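Local coordinates for protein precorrin-6Y C5,15-methyltransferase (Corynebacterium diphtheriae, PDB 3HM2) that probably transfers methyl groups from S-adenosyl-L-methionine to a precorrin during cobalamin biosynthesis, this chain being its C-terminal methyltransferase-like domain, at residues A[28-33]-A[96-101]. Sequence-based numbering, arbitrary orientation.
Sequences TLWDIG and DVIFIG
In Leu29 a chi1 of 174° extends CG away from the residue's own N, and a chi2 of 74° then swings CD1 back over strand 97-100, while Ile98 lays CG1 beside CB of Trp30, 3.5 Å away. The two strands are the first and fourth of a Rossmann-like methyltransferase sheet, neighbours at its centre although 62 residues separate the segments, and they illustrate how parallel pairing builds such a core. Backbone bonds alternate across the gap: Trp30 N donates to Val97 O, Phe99 N to Trp30 O, and Ile32 N to Phe99 O, this last nearly straight at 170°. Side chains then sort by face. Leu29 CD1 settles between CB of Val97 and CB of Phe99, on the side covered by helix 38-44; Asp31 shares that face, its OD2 taking a weak hydrogen bond from Gly37 N, in a glycine-rich turn consistent with a cofactor-binding loop. On the other side, Ile32 CD1 meets Ile98 CG2, modelled perhaps too closely, and the Trp30 ring stacks with Phe88. Where the pairing starts, Thr28 turns its hydroxyl to Thr51, and Thr28 O accepts twice, from Val97 N at 3.0 Å and from Asp96 N at 2.7 Å, the latter lying in the carbonyl plane.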
ATOM      1  N   THR A  28     -31.114 -12.659   7.823  1.00 40.88           N
ATOM      2  CA  THR A  28     -31.386 -11.352   8.404  1.00 34.29           C
ATOM      3  C   THR A  28     -30.089 -10.678   8.819  1.00 38.43           C
ATOM      4  O   THR A  28     -29.397 -11.171   9.726  1.00 35.09           O
ATOM      5  CB  THR A  28     -32.258 -11.487   9.670  1.00 30.22           C
ATOM      6  OG1 THR A  28     -33.430 -12.244   9.360  1.00 41.64           O
ATOM      7  CG2 THR A  28     -32.647 -10.118  10.209  1.00 26.49           C
ATOM      8  N   LEU A  29     -29.750  -9.559   8.174  1.00 36.07           N
ATOM      9  CA  LEU A  29     -28.619  -8.748   8.633  1.00 28.80           C
ATOM     10  C   LEU A  29     -28.965  -7.745   9.729  1.00 31.18           C
ATOM     11  O   LEU A  29     -29.920  -6.993   9.569  1.00 26.85           O
ATOM     12  CB  LEU A  29     -27.994  -7.955   7.480  1.00 34.80           C
ATOM     13  CG  LEU A  29     -26.895  -6.985   7.947  1.00 35.24           C
ATOM     14  CD1 LEU A  29     -25.620  -7.738   8.325  1.00 25.49           C
ATOM     15  CD2 LEU A  29     -26.594  -5.950   6.905  1.00 43.76           C
ATOM     16  N   TRP A  30     -28.181  -7.719  10.821  1.00 30.35           N
ATOM     17  CA  TRP A  30     -28.107  -6.518  11.649  1.00 27.11           C
ATOM     18  C   TRP A  30     -27.005  -5.644  11.081  1.00 34.22           C
ATOM     19  O   TRP A  30     -25.836  -6.019  11.059  1.00 31.91           O
ATOM     20  CB  TRP A  30     -27.857  -6.808  13.126  1.00 18.67           C
ATOM     21  CG  TRP A  30     -29.103  -7.264  13.847  1.00 26.35           C
ATOM     22  CD1 TRP A  30     -30.320  -7.615  13.289  1.00 24.13           C
ATOM     23  CD2 TRP A  30     -29.255  -7.442  15.265  1.00 32.10           C
ATOM     24  NE1 TRP A  30     -31.212  -7.989  14.284  1.00 23.90           N
ATOM     25  CE2 TRP A  30     -30.577  -7.890  15.499  1.00 25.42           C
ATOM     26  CE3 TRP A  30     -28.400  -7.262  16.367  1.00 31.18           C
ATOM     27  CZ2 TRP A  30     -31.039  -8.180  16.776  1.00 17.38           C
ATOM     28  CZ3 TRP A  30     -28.873  -7.534  17.636  1.00 21.60           C
ATOM     29  CH2 TRP A  30     -30.180  -7.975  17.830  1.00 18.65           C
ATOM     30  N   ASP A  31     -27.389  -4.461  10.614  1.00 34.98           N
ATOM     31  CA  ASP A  31     -26.425  -3.469  10.154  1.00 33.06           C
ATOM     32  C   ASP A  31     -26.295  -2.322  11.150  1.00 34.21           C
ATOM     33  O   ASP A  31     -27.149  -1.437  11.207  1.00 32.67           O
ATOM     34  CB  ASP A  31     -26.825  -2.929   8.779  1.00 34.68           C
ATOM     35  CG  ASP A  31     -26.377  -1.498   8.562  1.00 39.41           C
ATOM     36  OD1 ASP A  31     -25.441  -1.054   9.260  1.00 48.93           O
ATOM     37  OD2 ASP A  31     -26.961  -0.815   7.694  1.00 41.97           O
ATOM     38  N   ILE A  32     -25.222  -2.344  11.935  1.00 35.76           N
ATOM     39  CA  ILE A  32     -25.090  -1.448  13.077  1.00 37.76           C
ATOM     40  C   ILE A  32     -23.945  -0.460  12.874  1.00 40.92           C
ATOM     41  O   ILE A  32     -22.870  -0.831  12.406  1.00 39.40           O
ATOM     42  CB  ILE A  32     -24.858  -2.228  14.384  1.00 28.36           C
ATOM     43  CG1 ILE A  32     -25.728  -3.486  14.414  1.00 29.57           C
ATOM     44  CG2 ILE A  32     -25.143  -1.347  15.589  1.00 35.74           C
ATOM     45  CD1 ILE A  32     -25.067  -4.671  15.085  1.00 35.24           C
ATOM     46  N   GLY A  33     -24.185   0.797  13.231  1.00 45.61           N
ATOM     47  CA  GLY A  33     -23.114   1.765  13.376  1.00 54.94           C
ATOM     48  C   GLY A  33     -22.993   2.682  12.176  1.00 62.42           C
ATOM     49  O   GLY A  33     -23.954   2.876  11.431  1.00 68.24           O
ATOM     50  N   ASP A  96     -29.089 -13.072  11.659  1.00 35.08           N
ATOM     51  CA  ASP A  96     -28.352 -14.159  11.017  1.00 30.39           C
ATOM     52  C   ASP A  96     -26.894 -13.725  10.752  1.00 28.04           C
ATOM     53  O   ASP A  96     -25.945 -14.472  10.968  1.00 25.46           O
ATOM     54  CB  ASP A  96     -29.063 -14.613   9.723  1.00 31.77           C
ATOM     55  CG  ASP A  96     -30.211 -15.574   9.979  1.00 35.48           C
ATOM     56  OD1 ASP A  96     -29.919 -16.760  10.199  1.00 43.99           O
ATOM     57  OD2 ASP A  96     -31.404 -15.167   9.922  1.00 40.16           O
ATOM     58  N   VAL A  97     -26.730 -12.514  10.258  1.00 24.81           N
ATOM     59  CA  VAL A  97     -25.415 -11.953  10.036  1.00 26.64           C
ATOM     60  C   VAL A  97     -25.449 -10.559  10.687  1.00 25.43           C
ATOM     61  O   VAL A  97     -26.537  -9.977  10.832  1.00 24.47           O
ATOM     62  CB  VAL A  97     -25.155 -11.875   8.551  1.00 22.63           C
ATOM     63  CG1 VAL A  97     -23.691 -11.965   8.270  1.00 21.45           C
ATOM     64  CG2 VAL A  97     -25.808 -13.035   7.929  1.00 28.61           C
ATOM     65  N   ILE A  98     -24.300 -10.050  11.134  1.00 21.35           N
ATOM     66  CA  ILE A  98     -24.200  -8.646  11.539  1.00 16.68           C
ATOM     67  C   ILE A  98     -23.060  -7.984  10.830  1.00 23.06           C
ATOM     68  O   ILE A  98     -22.100  -8.632  10.462  1.00 18.80           O
ATOM     69  CB  ILE A  98     -23.936  -8.495  12.992  1.00 25.45           C
ATOM     70  CG1 ILE A  98     -25.150  -8.963  13.753  1.00 29.15           C
ATOM     71  CG2 ILE A  98     -23.607  -7.031  13.344  1.00 31.54           C
ATOM     72  CD1 ILE A  98     -24.780  -9.623  15.041  1.00 30.20           C
ATOM     73  N   PHE A  99     -23.181  -6.678  10.643  1.00 27.18           N
ATOM     74  CA  PHE A  99     -22.098  -5.900  10.087  1.00 29.83           C
ATOM     75  C   PHE A  99     -21.960  -4.664  10.948  1.00 30.39           C
ATOM     76  O   PHE A  99     -22.965  -3.991  11.177  1.00 29.14           O
ATOM     77  CB  PHE A  99     -22.356  -5.459   8.622  1.00 24.22           C
ATOM     78  CG  PHE A  99     -21.334  -4.431   8.128  1.00 32.55           C
ATOM     79  CD1 PHE A  99     -20.172  -4.831   7.478  1.00 19.96           C
ATOM     80  CD2 PHE A  99     -21.500  -3.065   8.396  1.00 37.15           C
ATOM     81  CE1 PHE A  99     -19.223  -3.899   7.090  1.00 17.97           C
ATOM     82  CE2 PHE A  99     -20.541  -2.135   7.998  1.00 37.90           C
ATOM     83  CZ  PHE A  99     -19.408  -2.562   7.344  1.00 26.51           C
ATOM     84  N   ILE A 100     -20.734  -4.378  11.419  1.00 23.48           N
ATOM     85  CA  ILE A 100     -20.401  -3.092  12.032  1.00 29.66           C
ATOM     86  C   ILE A 100     -19.352  -2.296  11.221  1.00 33.89           C
ATOM     87  O   ILE A 100     -18.292  -2.825  10.870  1.00 32.53           O
ATOM     88  CB  ILE A 100     -19.887  -3.289  13.455  1.00 33.39           C
ATOM     89  CG1 ILE A 100     -21.008  -3.880  14.342  1.00 43.25           C
ATOM     90  CG2 ILE A 100     -19.376  -1.975  13.985  1.00 22.72           C
ATOM     91  CD1 ILE A 100     -20.543  -4.525  15.684  1.00 36.00           C
ATOM     92  N   GLY A 101     -19.652  -1.029  10.922  1.00 41.20           N
ATOM     93  CA  GLY A 101     -18.677  -0.109  10.336  1.00 41.13           C
ATOM     94  C   GLY A 101     -18.313   1.068  11.241  1.00 43.07           C
ATOM     95  O   GLY A 101     -17.583   0.940  12.238  1.00 47.47           O
TER